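Carboxyl esterase NP (PDB 4CCW) catalyses the hydrolysis of carboxylic esters to an alcohol and a carboxylate, using an alpha/beta hydrolase fold. Local coordinates at residues A[58-63]-A[108-113]; A[82-87]-A[118-123]; A[137-142]-A[147-152]. One frame throughout, in Å; residues are numbered along the deposited sequence.

The three contacts lie along one sheet of the alpha/beta hydrolase fold. Contacts 1 and 2 are closest, with centres about 9 Å apart. Their strands 56-60 and 82-86 are parallel neighbours, and Leu59 N lies 2.8 Å from Tyr84 O, a probable hydrogen bond. Contact 3 is centred about 10 Å from contact 1 and about 13 Å from contact 2. A probable hydrogen bond, Lys147 N to Ser123 O at 2.9 Å, joins contacts 2 and 3. Ala63, at the end of segment 58-63, lines the ligand pocket; the packing of contacts 1 and 2 does not. In contact 3 the side chain of Ile151 is about 10 Å from that of His273, the likely proton acceptor.

Contact 1: A[58-63]-A[108-113]; sequences VLLHGA and ANWLLD. With VKC ((2-hydroxyethoxy)acetic acid), chain B.
In the core of the alpha/beta hydrolase fold, Leu60 ends strand 56-60 and packs against Trp110 and Leu111 of helix 104-118. The two branches of Leu60 take separate partners. Leu60 CD1 meets Leu111 CD2 at 3.9 Å, the two leucine methyl ends coming together head-on. Leu60 CD2 approaches Trp110 CH2 at 4.2 Å, from an oblique direction to the indole. Here the side chains run alongside each other, pointing opposite ways. Trp110 CG stands anti to the backbone N (chi1 159°), and this swings the six-membered ring in toward the strand although its CB does not point there. The pyrrole end is anchored by a hydrogen bond between Trp110 NE1 and Thr44 OG1, so the indole is probably hindered from turning. Met125 of strand 123-128 touches both Leu60 and Leu111 and extends the apolar layer.

Past Leu60 the chain leaves the sheet and runs to the pocket. His61 ND1 donates to Gly62 O at 2.8 Å in a nearly straight bond (177°). The acceptor lies in the imidazole plane, while the donor sits above the carbonyl plane. This bond, with a second from Ile88 N to His61 NE2, fixes the ring. Ala63 CB lies 3.4 Å from OAD of the bound (2-hydroxyethoxy)acetic acid, and Ala63 N is hydrogen-bonded to Ser129 OG. A His-Gly sequence after a central strand, beside the serine of a GxSxG elbow, is consistent with the oxyanion-hole loop of alpha/beta hydrolases.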
loop_
_atom_site.group_PDB
_atom_site.type_symbol
_atom_site.label_atom_id
_atom_site.label_comp_id
_atom_site.label_asym_id
_atom_site.label_seq_id
_atom_site.Cartn_x
_atom_site.Cartn_y
_atom_site.Cartn_z
ATOM N N VAL A 58 -10.881 -1.431 2.514
ATOM C CA VAL A 58 -10.068 -0.971 1.395
ATOM C C VAL A 58 -8.581 -1.253 1.685
ATOM O O VAL A 58 -8.078 -0.941 2.766
ATOM C CB VAL A 58 -10.305 0.525 1.073
ATOM C CG1 VAL A 58 -9.323 1.018 0.013
ATOM C CG2 VAL A 58 -11.731 0.766 0.590
ATOM N N LEU A 59 -7.909 -1.857 0.708
ATOM C CA LEU A 59 -6.491 -2.180 0.793
ATOM C C LEU A 59 -5.684 -1.313 -0.170
ATOM O O LEU A 59 -6.047 -1.142 -1.339
ATOM C CB LEU A 59 -6.252 -3.659 0.465
ATOM C CG LEU A 59 -7.135 -4.715 1.148
ATOM C CD1 LEU A 59 -6.818 -6.107 0.631
ATOM C CD2 LEU A 59 -6.996 -4.654 2.659
ATOM N N LEU A 60 -4.580 -0.776 0.337
ATOM C CA LEU A 60 -3.689 0.054 -0.449
ATOM C C LEU A 60 -2.273 -0.517 -0.291
ATOM O O LEU A 60 -1.679 -0.450 0.781
ATOM C CB LEU A 60 -3.770 1.521 -0.005
ATOM C CG LEU A 60 -5.063 2.293 -0.319
ATOM C CD1 LEU A 60 -5.064 3.629 0.417
ATOM C CD2 LEU A 60 -5.269 2.498 -1.819
ATOM N N HIS A 61 -1.782 -1.097 -1.384
ATOM C CA HIS A 61 -0.515 -1.845 -1.455
ATOM C C HIS A 61 0.738 -1.010 -1.247
ATOM O O HIS A 61 0.694 0.228 -1.278
ATOM C CB HIS A 61 -0.441 -2.456 -2.841
ATOM C CG HIS A 61 -0.493 -1.420 -3.938
ATOM N ND1 HIS A 61 0.592 -0.749 -4.341
ATOM C CD2 HIS A 61 -1.567 -0.922 -4.686
ATOM C CE1 HIS A 61 0.247 0.128 -5.309
ATOM N NE2 HIS A 61 -1.070 0.019 -5.519
ATOM N N GLY A 62 1.878 -1.686 -1.088
ATOM C CA GLY A 62 3.185 -1.007 -0.997
ATOM C C GLY A 62 3.700 -0.547 -2.349
ATOM O O GLY A 62 3.247 -1.038 -3.381
ATOM N N ALA A 63 4.646 0.389 -2.349
ATOM C CA ALA A 63 5.185 0.937 -3.606
ATOM C C ALA A 63 5.689 -0.160 -4.536
ATOM O O ALA A 63 6.377 -1.074 -4.099
ATOM C CB ALA A 63 6.307 1.947 -3.344
ATOM N N ALA A 108 -5.744 12.512 -1.952
ATOM C CA ALA A 108 -6.924 12.319 -1.102
ATOM C C ALA A 108 -8.229 12.422 -1.908
ATOM O O ALA A 108 -9.160 11.643 -1.686
ATOM C CB ALA A 108 -6.935 13.292 0.069
ATOM N N ASN A 109 -8.285 13.379 -2.831
ATOM C CA ASN A 109 -9.434 13.536 -3.731
ATOM C C ASN A 109 -9.588 12.349 -4.690
ATOM O O ASN A 109 -10.704 11.998 -5.070
ATOM C CB ASN A 109 -9.345 14.842 -4.532
ATOM C CG ASN A 109 -9.688 16.077 -3.707
ATOM O OD1 ASN A 109 -10.372 15.995 -2.683
ATOM N ND2 ASN A 109 -9.215 17.240 -4.162
ATOM N N TRP A 110 -8.466 11.743 -5.084
ATOM C CA TRP A 110 -8.495 10.532 -5.915
ATOM C C TRP A 110 -9.194 9.429 -5.149
ATOM O O TRP A 110 -10.135 8.802 -5.641
ATOM C CB TRP A 110 -7.071 10.115 -6.337
ATOM C CG TRP A 110 -6.978 8.660 -6.745
ATOM C CD1 TRP A 110 -7.467 8.071 -7.910
ATOM C CD2 TRP A 110 -6.406 7.551 -5.969
ATOM N NE1 TRP A 110 -7.228 6.717 -7.918
ATOM C CE2 TRP A 110 -6.593 6.340 -6.779
ATOM C CE3 TRP A 110 -5.758 7.447 -4.739
ATOM C CZ2 TRP A 110 -6.161 5.094 -6.346
ATOM C CZ3 TRP A 110 -5.331 6.182 -4.314
ATOM C CH2 TRP A 110 -5.522 5.038 -5.103
ATOM N N LEU A 111 -8.758 9.215 -3.915
ATOM C CA LEU A 111 -9.327 8.166 -3.077
ATOM C C LEU A 111 -10.785 8.462 -2.706
ATOM O O LEU A 111 -11.599 7.536 -2.603
ATOM C CB LEU A 111 -8.447 7.946 -1.845
ATOM C CG LEU A 111 -8.633 6.665 -1.018
ATOM C CD1 LEU A 111 -8.663 5.406 -1.875
ATOM C CD2 LEU A 111 -7.530 6.582 0.022
ATOM N N LEU A 112 -11.103 9.742 -2.501
ATOM C CA LEU A 112 -12.492 10.178 -2.315
ATOM C C LEU A 112 -13.371 9.624 -3.438
ATOM O O LEU A 112 -14.372 8.954 -3.169
ATOM C CB LEU A 112 -12.587 11.713 -2.258
ATOM C CG LEU A 112 -13.990 12.355 -2.231
ATOM C CD1 LEU A 112 -14.774 11.936 -1.001
ATOM C CD2 LEU A 112 -13.908 13.877 -2.300
ATOM N N ASP A 113 -12.977 9.893 -4.687
ATOM C CA ASP A 113 -13.672 9.374 -5.869
ATOM C C ASP A 113 -13.857 7.855 -5.851
ATOM O O ASP A 113 -14.931 7.349 -6.163
ATOM C CB ASP A 113 -12.921 9.756 -7.150
ATOM C CG ASP A 113 -12.941 11.247 -7.433
ATOM O OD1 ASP A 113 -13.674 12.004 -6.762
ATOM O OD2 ASP A 113 -12.213 11.659 -8.355
HETATM C C VKC B . 8.847 -0.682 -1.923
HETATM O O VKC B . 9.003 0.026 -0.905
HETATM C CA VKC B . 9.470 -0.231 -3.224
HETATM C CD VKC B . 10.333 2.952 -4.641
HETATM C CG VKC B . 10.744 1.643 -3.965
HETATM O OAD VKC B . 9.654 1.181 -3.182
HETATM O OE1 VKC B . 10.930 3.052 -5.944
HETATM O OXT VKC B . 8.189 -1.745 -1.900
#

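Contact 2: A[82-87]-A[118-123]; sequences RTYAVD and LGIEKS
Tyr84 of strand 82-86 lays one ring face against Leu118, where helix 104-118 gives way to the loop before strand 123-128. The side chain leaves the strand with CG anti to the carbonyl carbon (chi1 -58°), which lays the ring along Leu118. Contact begins at the root: Tyr84 CB is 4.2 Å from Leu118 CD1. The same methyl stands over the rim of the ring, 3.9 Å from Tyr84 CG. Further out the second methyl takes over. Leu118 CD2 is 3.7 Å from Tyr84 CD1. The closest approach is 3.5 Å, between Leu118 CD2 and Tyr84 CE1, and the same methyl also reaches CZ. It lies 4.0 Å from the centroid of the Tyr84 ring and 29° off its normal, a CH-pi contact over the face. Near the other edge, on the same side as Leu118, Tyr84 CD2 is 4.1 Å from Ile120 CD1, which comes in obliquely. At the tip, Tyr84 OH receives a long, weak hydrogen bond from Arg82 NE at 3.5 Å (151°), with the hydroxyl at the edge of the guanidinium and in its plane. Arg82 NH1 has its own partner, Gly50 O.

Gly119 lies between the two aliphatic residues in sequence. It is the first residue to leave helical geometry, in a Schellman motif with positive phi. Beyond it, Arg145 is hydrogen-bonded to Ile120 O and Glu121 O. A serine in place of Tyr84 would probably leave the Leu118 methyls without a face to rest on and open a gap between strand and loop. The contact across the two segments is apolar, carried by dispersion and CH-pi attraction. The one polar group of the ring turns to Arg82, a residue of its own strand, and not to the loop.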
loop_
_atom_site.group_PDB
_atom_site.type_symbol
_atom_site.label_atom_id
_atom_site.label_comp_id
_atom_site.label_asym_id
_atom_site.label_seq_id
_atom_site.Cartn_x
_atom_site.Cartn_y
_atom_site.Cartn_z
ATOM N N ARG A 82 -16.227 -7.042 2.762
ATOM C CA ARG A 82 -16.222 -6.778 1.345
ATOM C C ARG A 82 -14.946 -6.003 1.070
ATOM O O ARG A 82 -14.856 -4.807 1.363
ATOM C CB ARG A 82 -17.458 -5.975 0.944
ATOM C CG ARG A 82 -17.528 -5.617 -0.535
ATOM C CD ARG A 82 -17.588 -6.856 -1.418
ATOM N NE ARG A 82 -17.835 -6.538 -2.832
ATOM C CZ ARG A 82 -17.774 -7.427 -3.819
ATOM N NH1 ARG A 82 -17.476 -8.693 -3.552
ATOM N NH2 ARG A 82 -18.023 -7.058 -5.079
ATOM N N THR A 83 -13.948 -6.694 0.528
ATOM C CA THR A 83 -12.599 -6.162 0.483
ATOM C C THR A 83 -12.215 -5.697 -0.918
ATOM O O THR A 83 -12.253 -6.487 -1.871
ATOM C CB THR A 83 -11.579 -7.223 0.928
ATOM O OG1 THR A 83 -11.606 -8.314 0.004
ATOM C CG2 THR A 83 -11.938 -7.752 2.272
ATOM N N TYR A 84 -11.846 -4.422 -1.022
ATOM C CA TYR A 84 -11.453 -3.819 -2.292
ATOM C C TYR A 84 -9.961 -3.515 -2.272
ATOM O O TYR A 84 -9.509 -2.651 -1.510
ATOM C CB TYR A 84 -12.226 -2.523 -2.560
ATOM C CG TYR A 84 -13.731 -2.672 -2.591
ATOM C CD1 TYR A 84 -14.381 -3.158 -3.723
ATOM C CD2 TYR A 84 -14.504 -2.318 -1.485
ATOM C CE1 TYR A 84 -15.764 -3.286 -3.747
ATOM C CE2 TYR A 84 -15.889 -2.456 -1.495
ATOM C CZ TYR A 84 -16.510 -2.930 -2.629
ATOM O OH TYR A 84 -17.884 -3.058 -2.644
ATOM N N ALA A 85 -9.204 -4.208 -3.118
ATOM C CA ALA A 85 -7.777 -3.914 -3.278
ATOM C C ALA A 85 -7.566 -2.936 -4.423
ATOM O O ALA A 85 -7.752 -3.274 -5.594
ATOM C CB ALA A 85 -6.981 -5.195 -3.494
ATOM N N VAL A 86 -7.172 -1.719 -4.075
ATOM C CA VAL A 86 -7.112 -0.598 -5.020
ATOM C C VAL A 86 -5.676 -0.332 -5.486
ATOM O O VAL A 86 -4.780 -0.141 -4.651
ATOM C CB VAL A 86 -7.655 0.677 -4.353
ATOM C CG1 VAL A 86 -7.515 1.869 -5.289
ATOM C CG2 VAL A 86 -9.110 0.472 -3.918
ATOM N N ASP A 87 -5.460 -0.295 -6.803
ATOM C CA ASP A 87 -4.136 0.046 -7.343
ATOM C C ASP A 87 -3.935 1.554 -7.261
ATOM O O ASP A 87 -4.710 2.316 -7.838
ATOM C CB ASP A 87 -3.957 -0.430 -8.790
ATOM C CG ASP A 87 -3.518 -1.883 -8.904
ATOM O OD1 ASP A 87 -3.183 -2.521 -7.890
ATOM O OD2 ASP A 87 -3.515 -2.406 -10.043
ATOM N N LEU A 118 -17.525 3.413 -5.335
ATOM C CA LEU A 118 -17.802 2.092 -4.777
ATOM C C LEU A 118 -19.004 2.131 -3.839
ATOM O O LEU A 118 -19.451 1.091 -3.342
ATOM C CB LEU A 118 -16.572 1.555 -4.035
ATOM C CG LEU A 118 -15.425 1.032 -4.907
ATOM C CD1 LEU A 118 -14.135 0.872 -4.113
ATOM C CD2 LEU A 118 -15.822 -0.277 -5.584
ATOM N N GLY A 119 -19.520 3.332 -3.587
ATOM C CA GLY A 119 -20.706 3.502 -2.743
ATOM C C GLY A 119 -20.397 3.341 -1.270
ATOM O O GLY A 119 -21.280 3.019 -0.470
ATOM N N ILE A 120 -19.137 3.579 -0.913
ATOM C CA ILE A 120 -18.698 3.486 0.469
ATOM C C ILE A 120 -19.110 4.744 1.236
ATOM O O ILE A 120 -18.962 5.873 0.741
ATOM C CB ILE A 120 -17.176 3.212 0.561
ATOM C CG1 ILE A 120 -16.858 1.800 0.037
ATOM C CG2 ILE A 120 -16.688 3.373 1.996
ATOM C CD1 ILE A 120 -15.389 1.536 -0.259
ATOM N N GLU A 121 -19.680 4.540 2.424
ATOM C CA GLU A 121 -19.875 5.639 3.362
ATOM C C GLU A 121 -18.643 5.735 4.238
ATOM O O GLU A 121 -17.784 6.576 3.994
ATOM C CB GLU A 121 -21.143 5.444 4.189
ATOM C CG GLU A 121 -22.396 5.845 3.427
ATOM C CD GLU A 121 -23.656 5.407 4.133
ATOM O OE1 GLU A 121 -23.830 4.186 4.332
ATOM O OE2 GLU A 121 -24.475 6.284 4.479
ATOM N N LYS A 122 -18.547 4.853 5.237
ATOM C CA LYS A 122 -17.289 4.677 5.979
ATOM C C LYS A 122 -16.689 3.301 5.683
ATOM O O LYS A 122 -17.414 2.345 5.401
ATOM C CB LYS A 122 -17.500 4.845 7.484
ATOM C CG LYS A 122 -18.189 6.133 7.903
ATOM C CD LYS A 122 -18.098 6.323 9.410
ATOM C CE LYS A 122 -18.819 7.587 9.842
ATOM N NZ LYS A 122 -18.830 7.746 11.324
ATOM N N SER A 123 -15.367 3.205 5.732
ATOM C CA SER A 123 -14.683 1.939 5.455
ATOM C C SER A 123 -13.518 1.693 6.387
ATOM O O SER A 123 -12.909 2.634 6.898
ATOM C CB SER A 123 -14.170 1.907 4.013
ATOM O OG SER A 123 -13.581 0.650 3.719
#

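Contact 3: A[137-142]-A[147-152]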
loop_
_atom_site.group_PDB
_atom_site.type_symbol
_atom_site.label_atom_id
_atom_site.label_comp_id
_atom_site.label_asym_id
_atom_site.label_seq_id
_atom_site.Cartn_x
_atom_site.Cartn_y
_atom_site.Cartn_z
ATOM N N ASN A 137 -2.771 10.040 5.185
ATOM C CA ASN A 137 -3.139 11.310 4.574
ATOM C C ASN A 137 -4.676 11.420 4.465
ATOM O O ASN A 137 -5.271 12.480 4.740
ATOM C CB ASN A 137 -2.462 11.448 3.195
ATOM C CG ASN A 137 -2.760 12.783 2.520
ATOM O OD1 ASN A 137 -2.387 13.851 3.015
ATOM N ND2 ASN A 137 -3.409 12.720 1.371
ATOM N N PHE A 138 -5.313 10.308 4.107
ATOM C CA PHE A 138 -6.773 10.287 3.889
ATOM C C PHE A 138 -7.556 10.403 5.192
ATOM O O PHE A 138 -8.518 11.175 5.284
ATOM C CB PHE A 138 -7.183 9.031 3.108
ATOM C CG PHE A 138 -8.630 9.016 2.672
ATOM C CD1 PHE A 138 -9.058 9.800 1.601
ATOM C CD2 PHE A 138 -9.551 8.197 3.305
ATOM C CE1 PHE A 138 -10.384 9.767 1.178
ATOM C CE2 PHE A 138 -10.873 8.157 2.894
ATOM C CZ PHE A 138 -11.290 8.944 1.828
ATOM N N LEU A 139 -7.164 9.630 6.195
ATOM C CA LEU A 139 -7.890 9.656 7.464
ATOM C C LEU A 139 -7.753 11.013 8.162
ATOM O O LEU A 139 -8.663 11.421 8.878
ATOM C CB LEU A 139 -7.486 8.478 8.373
ATOM C CG LEU A 139 -6.089 8.473 9.006
ATOM C CD1 LEU A 139 -6.108 9.197 10.349
ATOM C CD2 LEU A 139 -5.575 7.041 9.175
ATOM N N LEU A 140 -6.634 11.709 7.955
ATOM C CA LEU A 140 -6.458 13.038 8.545
ATOM C C LEU A 140 -7.341 14.073 7.863
ATOM O O LEU A 140 -7.834 14.994 8.507
ATOM C CB LEU A 140 -4.995 13.485 8.501
ATOM C CG LEU A 140 -4.009 12.782 9.442
ATOM C CD1 LEU A 140 -2.611 13.326 9.238
ATOM C CD2 LEU A 140 -4.406 12.926 10.904
ATOM N N ARG A 141 -7.539 13.914 6.555
ATOM C CA ARG A 141 -8.340 14.873 5.790
ATOM C C ARG A 141 -9.842 14.589 5.867
ATOM O O ARG A 141 -10.658 15.524 5.836
ATOM C CB ARG A 141 -7.872 14.939 4.333
ATOM C CG ARG A 141 -6.528 15.628 4.153
ATOM C CD ARG A 141 -5.888 15.237 2.829
ATOM N NE ARG A 141 -4.606 15.898 2.624
ATOM C CZ ARG A 141 -4.462 17.131 2.146
ATOM N NH1 ARG A 141 -5.526 17.862 1.824
ATOM N NH2 ARG A 141 -3.252 17.639 2.007
ATOM N N MET A 142 -10.201 13.311 5.990
ATOM C CA MET A 142 -11.593 12.862 5.878
ATOM C C MET A 142 -11.969 11.776 6.884
ATOM O O MET A 142 -12.364 10.671 6.490
ATOM C CB MET A 142 -11.848 12.365 4.465
ATOM C CG MET A 142 -11.399 13.365 3.417
ATOM S SD MET A 142 -12.289 13.156 1.891
ATOM C CE MET A 142 -11.332 14.234 0.821
ATOM N N LYS A 147 -13.657 4.236 9.211
ATOM C CA LYS A 147 -14.060 3.628 10.491
ATOM C C LYS A 147 -12.848 3.440 11.412
ATOM O O LYS A 147 -12.872 3.829 12.585
ATOM C CB LYS A 147 -14.763 2.289 10.246
ATOM C CG LYS A 147 -16.050 2.416 9.442
ATOM C CD LYS A 147 -16.879 1.138 9.445
ATOM C CE LYS A 147 -18.184 1.315 8.674
ATOM N NZ LYS A 147 -19.262 2.011 9.447
ATOM N N SER A 148 -11.798 2.837 10.863
ATOM C CA SER A 148 -10.520 2.650 11.551
ATOM C C SER A 148 -9.516 2.237 10.487
ATOM O O SER A 148 -9.910 1.852 9.388
ATOM C CB SER A 148 -10.623 1.617 12.682
ATOM O OG SER A 148 -10.646 0.292 12.185
ATOM N N ALA A 149 -8.228 2.328 10.810
ATOM C CA ALA A 149 -7.169 2.124 9.824
ATOM C C ALA A 149 -6.019 1.345 10.427
ATOM O O ALA A 149 -5.636 1.593 11.571
ATOM C CB ALA A 149 -6.688 3.465 9.302
ATOM N N ALA A 150 -5.507 0.380 9.658
ATOM C CA ALA A 150 -4.306 -0.360 9.992
ATOM C C ALA A 150 -3.238 0.132 9.036
ATOM O O ALA A 150 -3.393 0.051 7.803
ATOM C CB ALA A 150 -4.524 -1.859 9.829
ATOM N N ILE A 151 -2.174 0.674 9.612
ATOM C CA ILE A 151 -1.100 1.288 8.835
ATOM C C ILE A 151 0.110 0.414 9.060
ATOM O O ILE A 151 0.574 0.272 10.189
ATOM C CB ILE A 151 -0.881 2.761 9.268
ATOM C CG1 ILE A 151 -2.112 3.599 8.886
ATOM C CG2 ILE A 151 0.400 3.335 8.671
ATOM C CD1 ILE A 151 -2.112 5.018 9.432
ATOM N N LEU A 152 0.589 -0.208 7.981
ATOM C CA LEU A 152 1.661 -1.193 8.076
ATOM C C LEU A 152 2.920 -0.639 7.445
ATOM O O LEU A 152 2.893 -0.282 6.266
ATOM C CB LEU A 152 1.264 -2.496 7.349
ATOM C CG LEU A 152 0.292 -3.509 7.992
ATOM C CD1 LEU A 152 -0.823 -2.910 8.835
ATOM C CD2 LEU A 152 -0.304 -4.425 6.927
#
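Leu139 of helix 130-141 reaches onto strand 146-152 and touches Ala149 and Ile151 with a single methyl. Leu139 CD2 is 3.7 Å from Ala149 CB and 4.0 Å from Ile151 CD1. With Ile151 the two side chains meet end to end. With Ala149 the methyl rests on a short side chain, consistent with this being where the CA atoms come nearest, 7.9 Å for Leu139 and Ala149. Leu139 CG is flanked by both the backbone N and the carbonyl carbon (chi1 70°), an uncommon choice for leucine in a helix. This turn sends the methyl toward the strand.

The next shell is also apolar. Ile236 of strand 236-241 touches both Leu139 and Ile151, and Leu238 of the same strand touches Ile151. Backbone bonds hold the strand in the sheet on both flanks: Ala149 pairs with Pro235 and Leu237, and Ser148 and Ala150 pair with Met125 of strand 123-128.

The helix end is tied on its other flank. Arg141 NE donates to Asn137 OD1 at 3.0 Å (161°), one turn back. The oxygen lies in the guanidinium plane, but the donor is 37° out of the amide plane. Asn137 ND2 is bonded to Arg104 O, so both ends of the amide are engaged and its rotation is probably fixed. Met142 N still bonds to Phe138 O at 2.8 Å, although Met142 has left helical geometry.

The contact belongs to a beta-alpha-beta crossover, strand 123-128 through helix 130-141 to the parallel strand 146-152. Phe138 packs on Leu111 and meets the ring of Phe115, joining this helix to helix 104-118 over the sheet.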